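Local coordinates for VP24 (PDB 5HLJ), which serves as a major envelope protein of white spot syndrome virus, probably held in the viral membrane by a transmembrane helix, at residues V28-F36 with L70-H79; E87-A95 with T144-I155. One frame throughout, in Å; residues are numbered along the deposited sequence.

Contact 1 (V28-F36 with L70-H79); sequences VARGNHFNF and LTSLLGDGDH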
loop_
_atom_site.group_PDB
_atom_site.type_symbol
_atom_site.label_atom_id
_atom_site.label_comp_id
_atom_site.label_asym_id
_atom_site.label_seq_id
_atom_site.Cartn_x
_atom_site.Cartn_y
_atom_site.Cartn_z
ATOM N N VAL A 28 15.189 7.746 15.054
ATOM C CA VAL A 28 16.248 8.066 16.007
ATOM C C VAL A 28 17.548 8.379 15.266
ATOM O O VAL A 28 18.197 7.462 14.765
ATOM C CB VAL A 28 16.518 6.905 16.982
ATOM C CG1 VAL A 28 17.600 7.294 17.971
ATOM C CG2 VAL A 28 15.250 6.494 17.700
ATOM N N ALA A 29 17.922 9.659 15.199
ATOM C CA ALA A 29 19.143 10.092 14.494
ATOM C C ALA A 29 20.378 9.280 14.905
ATOM O O ALA A 29 21.057 8.706 14.058
ATOM C CB ALA A 29 19.390 11.594 14.719
ATOM N N ARG A 30 20.646 9.209 16.205
ATOM C CA ARG A 30 21.794 8.461 16.706
ATOM C C ARG A 30 21.542 6.946 16.644
ATOM O O ARG A 30 20.807 6.385 17.454
ATOM C CB ARG A 30 22.132 8.892 18.139
ATOM C CG ARG A 30 23.474 8.381 18.639
ATOM C CD ARG A 30 24.368 9.526 19.120
ATOM N NE ARG A 30 25.699 9.057 19.511
ATOM C CZ ARG A 30 26.450 9.608 20.462
ATOM N NH1 ARG A 30 26.008 10.664 21.139
ATOM N NH2 ARG A 30 27.648 9.102 20.736
ATOM N N GLY A 31 22.165 6.290 15.674
ATOM C CA GLY A 31 21.982 4.862 15.489
ATOM C C GLY A 31 21.283 4.564 14.174
ATOM O O GLY A 31 21.257 3.408 13.729
ATOM N N ASN A 32 20.721 5.612 13.561
ATOM C CA ASN A 32 20.023 5.501 12.288
ATOM C C ASN A 32 18.925 4.436 12.342
ATOM O O ASN A 32 18.858 3.550 11.494
ATOM C CB ASN A 32 21.022 5.190 11.170
ATOM C CG ASN A 32 21.881 6.390 10.801
ATOM O OD1 ASN A 32 22.770 6.786 11.546
ATOM N ND2 ASN A 32 21.629 6.962 9.633
ATOM N N HIS A 33 18.074 4.524 13.360
ATOM C CA HIS A 33 17.020 3.544 13.561
ATOM C C HIS A 33 15.611 4.131 13.554
ATOM O O HIS A 33 15.416 5.340 13.682
ATOM C CB HIS A 33 17.220 2.813 14.884
ATOM C CG HIS A 33 18.245 1.727 14.831
ATOM N ND1 HIS A 33 19.473 1.834 15.440
ATOM C CD2 HIS A 33 18.218 0.506 14.245
ATOM C CE1 HIS A 33 20.159 0.722 15.239
ATOM N NE2 HIS A 33 19.418 -0.099 14.521
ATOM N N PHE A 34 14.632 3.247 13.408
ATOM C CA PHE A 34 13.264 3.569 13.774
ATOM C C PHE A 34 13.035 2.947 15.126
ATOM O O PHE A 34 13.625 1.928 15.435
ATOM C CB PHE A 34 12.250 3.038 12.756
ATOM C CG PHE A 34 12.059 3.929 11.581
ATOM C CD1 PHE A 34 11.397 5.141 11.718
ATOM C CD2 PHE A 34 12.535 3.560 10.334
ATOM C CE1 PHE A 34 11.210 5.966 10.629
ATOM C CE2 PHE A 34 12.356 4.386 9.242
ATOM C CZ PHE A 34 11.698 5.590 9.389
ATOM N N ASN A 35 12.168 3.547 15.926
ATOM C CA ASN A 35 11.909 3.047 17.268
ATOM C C ASN A 35 10.405 2.987 17.549
ATOM O O ASN A 35 9.689 3.975 17.336
ATOM C CB ASN A 35 12.626 3.939 18.291
ATOM C CG ASN A 35 12.709 3.307 19.664
ATOM O OD1 ASN A 35 12.776 2.084 19.799
ATOM N ND2 ASN A 35 12.712 4.143 20.694
ATOM N N PHE A 36 9.918 1.830 18.001
ATOM C CA PHE A 36 8.492 1.690 18.313
ATOM C C PHE A 36 8.061 2.623 19.439
ATOM O O PHE A 36 8.866 2.988 20.290
ATOM C CB PHE A 36 8.147 0.261 18.715
ATOM C CG PHE A 36 8.167 -0.723 17.580
ATOM C CD1 PHE A 36 7.362 -0.528 16.450
ATOM C CD2 PHE A 36 8.956 -1.871 17.653
ATOM C CE1 PHE A 36 7.369 -1.448 15.406
ATOM C CE2 PHE A 36 8.973 -2.793 16.613
ATOM C CZ PHE A 36 8.168 -2.578 15.484
ATOM N N LEU A 70 6.704 -7.541 20.055
ATOM C CA LEU A 70 7.687 -6.849 19.251
ATOM C C LEU A 70 8.561 -5.939 20.097
ATOM O O LEU A 70 8.089 -5.344 21.068
ATOM C CB LEU A 70 7.015 -6.012 18.164
ATOM C CG LEU A 70 6.054 -6.655 17.169
ATOM C CD1 LEU A 70 4.637 -6.699 17.718
ATOM C CD2 LEU A 70 6.106 -5.863 15.885
ATOM N N THR A 71 9.831 -5.824 19.707
ATOM C CA THR A 71 10.722 -4.805 20.245
ATOM C C THR A 71 11.618 -4.273 19.116
ATOM O O THR A 71 12.045 -5.024 18.244
ATOM C CB THR A 71 11.596 -5.354 21.421
ATOM O OG1 THR A 71 12.392 -4.299 21.964
ATOM C CG2 THR A 71 12.517 -6.480 20.953
ATOM N N SER A 72 11.867 -2.972 19.110
ATOM C CA SER A 72 12.847 -2.400 18.203
ATOM C C SER A 72 14.173 -2.256 18.940
ATOM O O SER A 72 14.195 -1.864 20.109
ATOM C CB SER A 72 12.371 -1.056 17.656
ATOM O OG SER A 72 11.989 -0.178 18.697
ATOM N N LEU A 73 15.266 -2.616 18.271
ATOM C CA LEU A 73 16.606 -2.545 18.863
ATOM C C LEU A 73 17.338 -1.320 18.346
ATOM O O LEU A 73 17.145 -0.898 17.207
ATOM C CB LEU A 73 17.428 -3.816 18.571
ATOM C CG LEU A 73 16.830 -5.168 18.977
ATOM C CD1 LEU A 73 17.863 -6.301 18.879
ATOM C CD2 LEU A 73 16.195 -5.121 20.369
ATOM N N LEU A 74 18.166 -0.734 19.203
ATOM C CA LEU A 74 18.875 0.489 18.864
ATOM C C LEU A 74 20.378 0.236 18.959
ATOM O O LEU A 74 20.805 -0.903 19.147
ATOM C CB LEU A 74 18.425 1.629 19.781
ATOM C CG LEU A 74 16.895 1.817 19.776
ATOM C CD1 LEU A 74 16.434 2.803 20.835
ATOM C CD2 LEU A 74 16.376 2.234 18.389
ATOM N N GLY A 75 21.192 1.268 18.813
ATOM C CA GLY A 75 22.628 1.048 18.933
ATOM C C GLY A 75 23.281 0.283 17.784
ATOM O O GLY A 75 22.679 -0.635 17.198
ATOM N N ASP A 76 24.517 0.686 17.464
ATOM C CA ASP A 76 25.264 0.180 16.313
ATOM C C ASP A 76 25.307 -1.330 16.304
ATOM O O ASP A 76 25.219 -1.982 17.358
ATOM C CB ASP A 76 26.703 0.708 16.317
ATOM C CG ASP A 76 26.785 2.195 16.106
ATOM O OD1 ASP A 76 25.974 2.935 16.705
ATOM O OD2 ASP A 76 27.667 2.618 15.330
ATOM N N GLY A 77 25.467 -1.898 15.126
ATOM C CA GLY A 77 25.535 -3.341 15.045
ATOM C C GLY A 77 24.181 -3.968 14.811
ATOM O O GLY A 77 24.094 -4.996 14.158
ATOM N N ASP A 78 23.124 -3.357 15.339
ATOM C CA ASP A 78 21.762 -3.823 15.068
ATOM C C ASP A 78 21.290 -3.287 13.702
ATOM O O ASP A 78 20.396 -2.448 13.630
ATOM C CB ASP A 78 20.812 -3.387 16.186
ATOM C CG ASP A 78 21.127 -4.050 17.532
ATOM O OD1 ASP A 78 21.693 -5.167 17.555
ATOM O OD2 ASP A 78 20.786 -3.451 18.581
ATOM N N HIS A 79 21.919 -3.772 12.630
ATOM C CA HIS A 79 21.672 -3.300 11.267
ATOM C C HIS A 79 21.914 -4.403 10.250
ATOM O O HIS A 79 23.006 -4.970 10.214
ATOM C CB HIS A 79 22.590 -2.131 10.896
ATOM C CG HIS A 79 22.180 -0.810 11.457
ATOM N ND1 HIS A 79 21.200 -0.031 10.887
ATOM C CD2 HIS A 79 22.653 -0.104 12.514
ATOM C CE1 HIS A 79 21.068 1.091 11.578
ATOM N NE2 HIS A 79 21.943 1.065 12.573
#

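Contact 2 (E87-A95 with T144-I155); sequences ESKELELYA and TLVFGATFDEDI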
loop_
_atom_site.group_PDB
_atom_site.type_symbol
_atom_site.label_atom_id
_atom_site.label_comp_id
_atom_site.label_asym_id
_atom_site.label_seq_id
_atom_site.Cartn_x
_atom_site.Cartn_y
_atom_site.Cartn_z
ATOM N N GLU A 87 25.148 10.800 8.659
ATOM C CA GLU A 87 23.935 11.608 8.555
ATOM C C GLU A 87 22.771 10.844 9.151
ATOM O O GLU A 87 22.955 9.739 9.666
ATOM C CB GLU A 87 23.637 11.961 7.107
ATOM C CG GLU A 87 24.639 12.883 6.458
ATOM C CD GLU A 87 24.570 12.825 4.942
ATOM O OE1 GLU A 87 23.543 13.247 4.372
ATOM O OE2 GLU A 87 25.543 12.348 4.317
ATOM N N SER A 88 21.568 11.410 9.079
ATOM C CA SER A 88 20.406 10.681 9.575
ATOM C C SER A 88 19.290 10.610 8.522
ATOM O O SER A 88 18.127 10.844 8.840
ATOM C CB SER A 88 19.890 11.314 10.871
ATOM O OG SER A 88 19.604 12.684 10.676
ATOM N N LYS A 89 19.665 10.275 7.285
ATOM C CA LYS A 89 18.734 10.141 6.161
ATOM C C LYS A 89 18.367 8.689 5.904
ATOM O O LYS A 89 17.262 8.385 5.438
ATOM C CB LYS A 89 19.323 10.737 4.881
ATOM C CG LYS A 89 19.584 12.195 5.000
ATOM C CD LYS A 89 20.186 12.789 3.754
ATOM C CE LYS A 89 20.617 14.224 4.061
ATOM N NZ LYS A 89 20.851 15.038 2.850
ATOM N N GLU A 90 19.303 7.798 6.206
ATOM C CA GLU A 90 19.119 6.378 5.964
ATOM C C GLU A 90 18.829 5.669 7.273
ATOM O O GLU A 90 19.676 5.624 8.158
ATOM C CB GLU A 90 20.354 5.795 5.279
ATOM C CG GLU A 90 20.744 6.569 4.033
ATOM C CD GLU A 90 21.916 5.952 3.266
ATOM O OE1 GLU A 90 22.725 5.202 3.869
ATOM O OE2 GLU A 90 22.012 6.217 2.046
ATOM N N LEU A 91 17.611 5.142 7.398
ATOM C CA LEU A 91 17.131 4.595 8.669
ATOM C C LEU A 91 16.694 3.153 8.539
ATOM O O LEU A 91 16.231 2.720 7.484
ATOM C CB LEU A 91 15.966 5.425 9.212
ATOM C CG LEU A 91 16.264 6.553 10.200
ATOM C CD1 LEU A 91 17.270 7.531 9.621
ATOM C CD2 LEU A 91 14.974 7.285 10.588
ATOM N N GLU A 92 16.830 2.406 9.623
ATOM C CA GLU A 92 16.434 1.013 9.601
ATOM C C GLU A 92 15.595 0.679 10.830
ATOM O O GLU A 92 15.877 1.136 11.933
ATOM C CB GLU A 92 17.670 0.118 9.509
ATOM C CG GLU A 92 17.378 -1.386 9.418
ATOM C CD GLU A 92 18.643 -2.233 9.313
ATOM O OE1 GLU A 92 19.763 -1.667 9.215
ATOM O OE2 GLU A 92 18.523 -3.477 9.334
ATOM N N LEU A 93 14.522 -0.065 10.626
ATOM C CA LEU A 93 13.846 -0.712 11.737
ATOM C C LEU A 93 14.476 -2.096 11.908
ATOM O O LEU A 93 14.444 -2.907 10.987
ATOM C CB LEU A 93 12.333 -0.835 11.495
ATOM C CG LEU A 93 11.654 -1.709 12.556
ATOM C CD1 LEU A 93 11.557 -0.966 13.907
ATOM C CD2 LEU A 93 10.300 -2.237 12.096
ATOM N N TYR A 94 15.079 -2.351 13.064
ATOM C CA TYR A 94 15.613 -3.672 13.350
ATOM C C TYR A 94 14.815 -4.224 14.520
ATOM O O TYR A 94 15.053 -3.857 15.682
ATOM C CB TYR A 94 17.120 -3.621 13.664
ATOM C CG TYR A 94 17.767 -4.990 13.763
ATOM C CD1 TYR A 94 18.531 -5.507 12.720
ATOM C CD2 TYR A 94 17.600 -5.774 14.903
ATOM C CE1 TYR A 94 19.116 -6.777 12.821
ATOM C CE2 TYR A 94 18.163 -7.026 15.009
ATOM C CZ TYR A 94 18.922 -7.532 13.974
ATOM O OH TYR A 94 19.468 -8.797 14.115
ATOM N N ALA A 95 13.852 -5.091 14.215
ATOM C CA ALA A 95 12.908 -5.528 15.231
ATOM C C ALA A 95 13.019 -7.014 15.523
ATOM O O ALA A 95 13.353 -7.808 14.645
ATOM C CB ALA A 95 11.482 -5.187 14.810
ATOM N N THR A 144 13.690 -11.921 13.271
ATOM C CA THR A 144 14.129 -10.592 12.894
ATOM C C THR A 144 13.198 -10.027 11.817
ATOM O O THR A 144 12.822 -10.723 10.868
ATOM C CB THR A 144 15.594 -10.617 12.422
ATOM O OG1 THR A 144 16.414 -10.950 13.544
ATOM C CG2 THR A 144 16.033 -9.249 11.902
ATOM N N LEU A 145 12.787 -8.778 12.008
ATOM C CA LEU A 145 11.939 -8.081 11.043
ATOM C C LEU A 145 12.536 -6.720 10.773
ATOM O O LEU A 145 12.812 -5.972 11.709
ATOM C CB LEU A 145 10.503 -7.944 11.558
ATOM C CG LEU A 145 9.482 -7.173 10.705
ATOM C CD1 LEU A 145 9.244 -7.858 9.388
ATOM C CD2 LEU A 145 8.132 -7.024 11.444
ATOM N N VAL A 146 12.780 -6.401 9.503
ATOM C CA VAL A 146 13.377 -5.110 9.192
ATOM C C VAL A 146 12.691 -4.424 8.011
ATOM O O VAL A 146 12.129 -5.072 7.125
ATOM C CB VAL A 146 14.924 -5.222 8.873
ATOM C CG1 VAL A 146 15.625 -6.223 9.780
ATOM C CG2 VAL A 146 15.179 -5.575 7.434
ATOM N N PHE A 147 12.742 -3.100 8.009
ATOM C CA PHE A 147 12.506 -2.344 6.791
ATOM C C PHE A 147 13.441 -1.147 6.829
ATOM O O PHE A 147 13.884 -0.723 7.908
ATOM C CB PHE A 147 11.027 -1.929 6.643
ATOM C CG PHE A 147 10.612 -0.773 7.521
ATOM C CD1 PHE A 147 10.817 0.535 7.115
ATOM C CD2 PHE A 147 9.990 -0.998 8.735
ATOM C CE1 PHE A 147 10.439 1.595 7.916
ATOM C CE2 PHE A 147 9.599 0.061 9.540
ATOM C CZ PHE A 147 9.834 1.359 9.136
ATOM N N GLY A 148 13.780 -0.629 5.656
ATOM C CA GLY A 148 14.591 0.567 5.588
ATOM C C GLY A 148 13.829 1.729 4.993
ATOM O O GLY A 148 12.859 1.552 4.246
ATOM N N ALA A 149 14.253 2.933 5.342
ATOM C CA ALA A 149 13.721 4.117 4.690
ATOM C C ALA A 149 14.869 5.068 4.463
ATOM O O ALA A 149 15.654 5.322 5.368
ATOM C CB ALA A 149 12.617 4.778 5.529
ATOM N N THR A 150 14.976 5.575 3.245
ATOM C CA THR A 150 15.989 6.555 2.934
ATOM C C THR A 150 15.316 7.870 2.576
ATOM O O THR A 150 14.633 7.980 1.554
ATOM C CB THR A 150 16.908 6.063 1.795
ATOM O OG1 THR A 150 17.734 5.008 2.293
ATOM C CG2 THR A 150 17.818 7.191 1.279
ATOM N N PHE A 151 15.519 8.864 3.430
ATOM C CA PHE A 151 14.896 10.175 3.273
ATOM C C PHE A 151 15.739 11.168 2.456
ATOM O O PHE A 151 16.951 11.016 2.342
ATOM C CB PHE A 151 14.598 10.775 4.654
ATOM C CG PHE A 151 13.627 9.971 5.463
ATOM C CD1 PHE A 151 12.265 10.230 5.395
ATOM C CD2 PHE A 151 14.074 8.948 6.295
ATOM C CE1 PHE A 151 11.364 9.478 6.140
ATOM C CE2 PHE A 151 13.182 8.202 7.054
ATOM C CZ PHE A 151 11.824 8.460 6.977
ATOM N N ASP A 152 15.080 12.189 1.904
ATOM C CA ASP A 152 15.764 13.304 1.241
ATOM C C ASP A 152 16.552 14.129 2.258
ATOM O O ASP A 152 17.716 14.480 2.022
ATOM C CB ASP A 152 14.760 14.211 0.516
ATOM C CG ASP A 152 14.354 13.675 -0.846
ATOM O OD1 ASP A 152 14.792 12.566 -1.217
ATOM O OD2 ASP A 152 13.575 14.353 -1.547
ATOM N N GLU A 153 15.900 14.414 3.389
ATOM C CA GLU A 153 16.421 15.282 4.438
ATOM C C GLU A 153 16.684 14.499 5.728
ATOM O O GLU A 153 15.984 13.521 6.017
ATOM C CB GLU A 153 15.437 16.417 4.735
ATOM C CG GLU A 153 15.205 17.453 3.606
ATOM C CD GLU A 153 16.491 17.919 2.908
ATOM O OE1 GLU A 153 17.530 18.095 3.591
ATOM O OE2 GLU A 153 16.455 18.129 1.673
ATOM N N ASP A 154 17.674 14.944 6.508
ATOM C CA ASP A 154 17.991 14.352 7.812
ATOM C C ASP A 154 16.780 14.255 8.718
ATOM O O ASP A 154 15.982 15.194 8.826
ATOM C CB ASP A 154 19.064 15.168 8.559
ATOM C CG ASP A 154 20.473 14.978 8.006
ATOM O OD1 ASP A 154 20.844 13.869 7.548
ATOM O OD2 ASP A 154 21.227 15.968 8.050
ATOM N N ILE A 155 16.671 13.135 9.414
ATOM C CA ILE A 155 15.683 13.021 10.470
ATOM C C ILE A 155 16.209 13.639 11.777
ATOM O O ILE A 155 17.299 13.300 12.246
ATOM C CB ILE A 155 15.288 11.549 10.691
ATOM C CG1 ILE A 155 14.652 10.988 9.412
ATOM C CG2 ILE A 155 14.339 11.415 11.876
ATOM C CD1 ILE A 155 13.405 11.743 8.992
HETATM O O HOH W 1 19.866 17.315 1.355
#

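Contact 1 (V28-F36 with L70-H79)
His33 and His79 reach toward each other from opposite directions and overlap as an offset stack, ring centroids 4.1 Å apart and planes 23° from parallel. Each imidazole also donates a nearly in-plane N-H to a carbonyl across the contact: His33 NE2 gives a nearly straight bond to Asp78 O (2.7 Å), while His79 NE2 meets Gly31 O at 2.7 Å in a more bent bond, the donor nearly in line with the C=O. A flat ring with a donor at its rim suits both places: stack and bond together fix its rotation. His79 ND1 is hydrogen-bonded to Glu92 of strand 90-99. The other face of His33 has Leu74 CA 4.0 Å from the ring centroid, a CH-pi contact.

Ahead of His33, a type II turn from Ala29 to Asn32 runs into a G1 beta bulge opposite Val28. Gly31 takes the positive phi of the turn's third position, Asn32 the left-handed conformation of the bulge, which asparagine tolerates well. This hairpin links strands 19-28 and 33-42; strand 48-51 lies between 33-42 and 68-72 in the mixed sheet, so side chains and loop atoms carry the contact.

Ser72 OG, between its backbone N and carbonyl carbon (chi1 52°), donates to Asn35 OD1 (2.6 Å) and accepts from Phe36 N (3.0 Å). Asn35, CG anti to N (-165°), swings its amide oxygen there. Leu70 CD2 packs 3.9 Å from Phe36 CZ.

Contact 2 (E87-A95 with T144-I155)
Leu91 and Ala149 form a hydrogen-bonded antiparallel pair, Leu91 N giving to Ala149 O (2.8 Å) and Ala149 N returning a bond to Leu91 O. Similar reciprocal bonds join Ala95 and Leu145, whereas between Leu93 and Phe147 the return bond is weak. Past Thr150 the ladder gains one more bond, from Phe151 N to Lys89 O, at 2.7 Å and almost straight.

Beyond the strand ends, backbone and side-chain bonds mix. Ser88 N donates to Asp154 OD1 (3.0 Å), reaching it from above the carboxylate plane, and Ile155 N donates to Ser88 O. The small Ser88 side chain, its OG placed between N and carbonyl carbon by a chi1 of 56°, adds a bond to Ile155 O (2.9 Å), so three bonds tie this residue to the loop. Lys89 lies extended across the same loop: its CG passes Asp154 OD1, and its ammonium pairs with Glu87 OE1, bonds weakly to Asp152 O and bonds a water that in turn gives a weak bond to Glu153 OE1. That positive charge probably eases the proximity of the Glu87 and Asp154 carboxylates.

Apolar contacts fill the face carrying Leu91, Leu93, Phe147 and Ala149. Leu91 CD2 sits near both Ile155 CG1 (3.9 Å) and Phe151 CE2. Phe147, with chi1 76°, turns its ring so that CE2 lies 3.5 Å from Leu93 CB; Phe34 meets this ring too. On the other face, Thr144 CG2 rests over the Tyr94 ring, 4.3 Å from its centroid, while Thr144 OG1 bonds to Arg96.

Paired bonds, slack around Leu93 and Phe147, with apolar residues on the face toward Phe34 and Leu164 and polar ones largely on the other, mark these as neighbouring antiparallel strands of an amphipathic beta sheet.

Overall arrangement
The centres of contacts 1 and 2 lie about 9 Å apart, on the same side of the chain's centre, and the two follow in series along the sequence: contact 1 closes at residue 79 before contact 2 opens at 87. Both belong to one mixed sheet. In it, strand 90-99 has 141-151, its contact 2 partner, on one side and strand 68-72 of contact 1 on the other. The contacts touch directly: besides the bond from His79, Asn32 ND2 makes a probable hydrogen bond to Glu90 O. Each also reaches the second subunit, His79 O binding its Arg121 and Asp152 its Lys127, so this region takes part in the three-chain assembly.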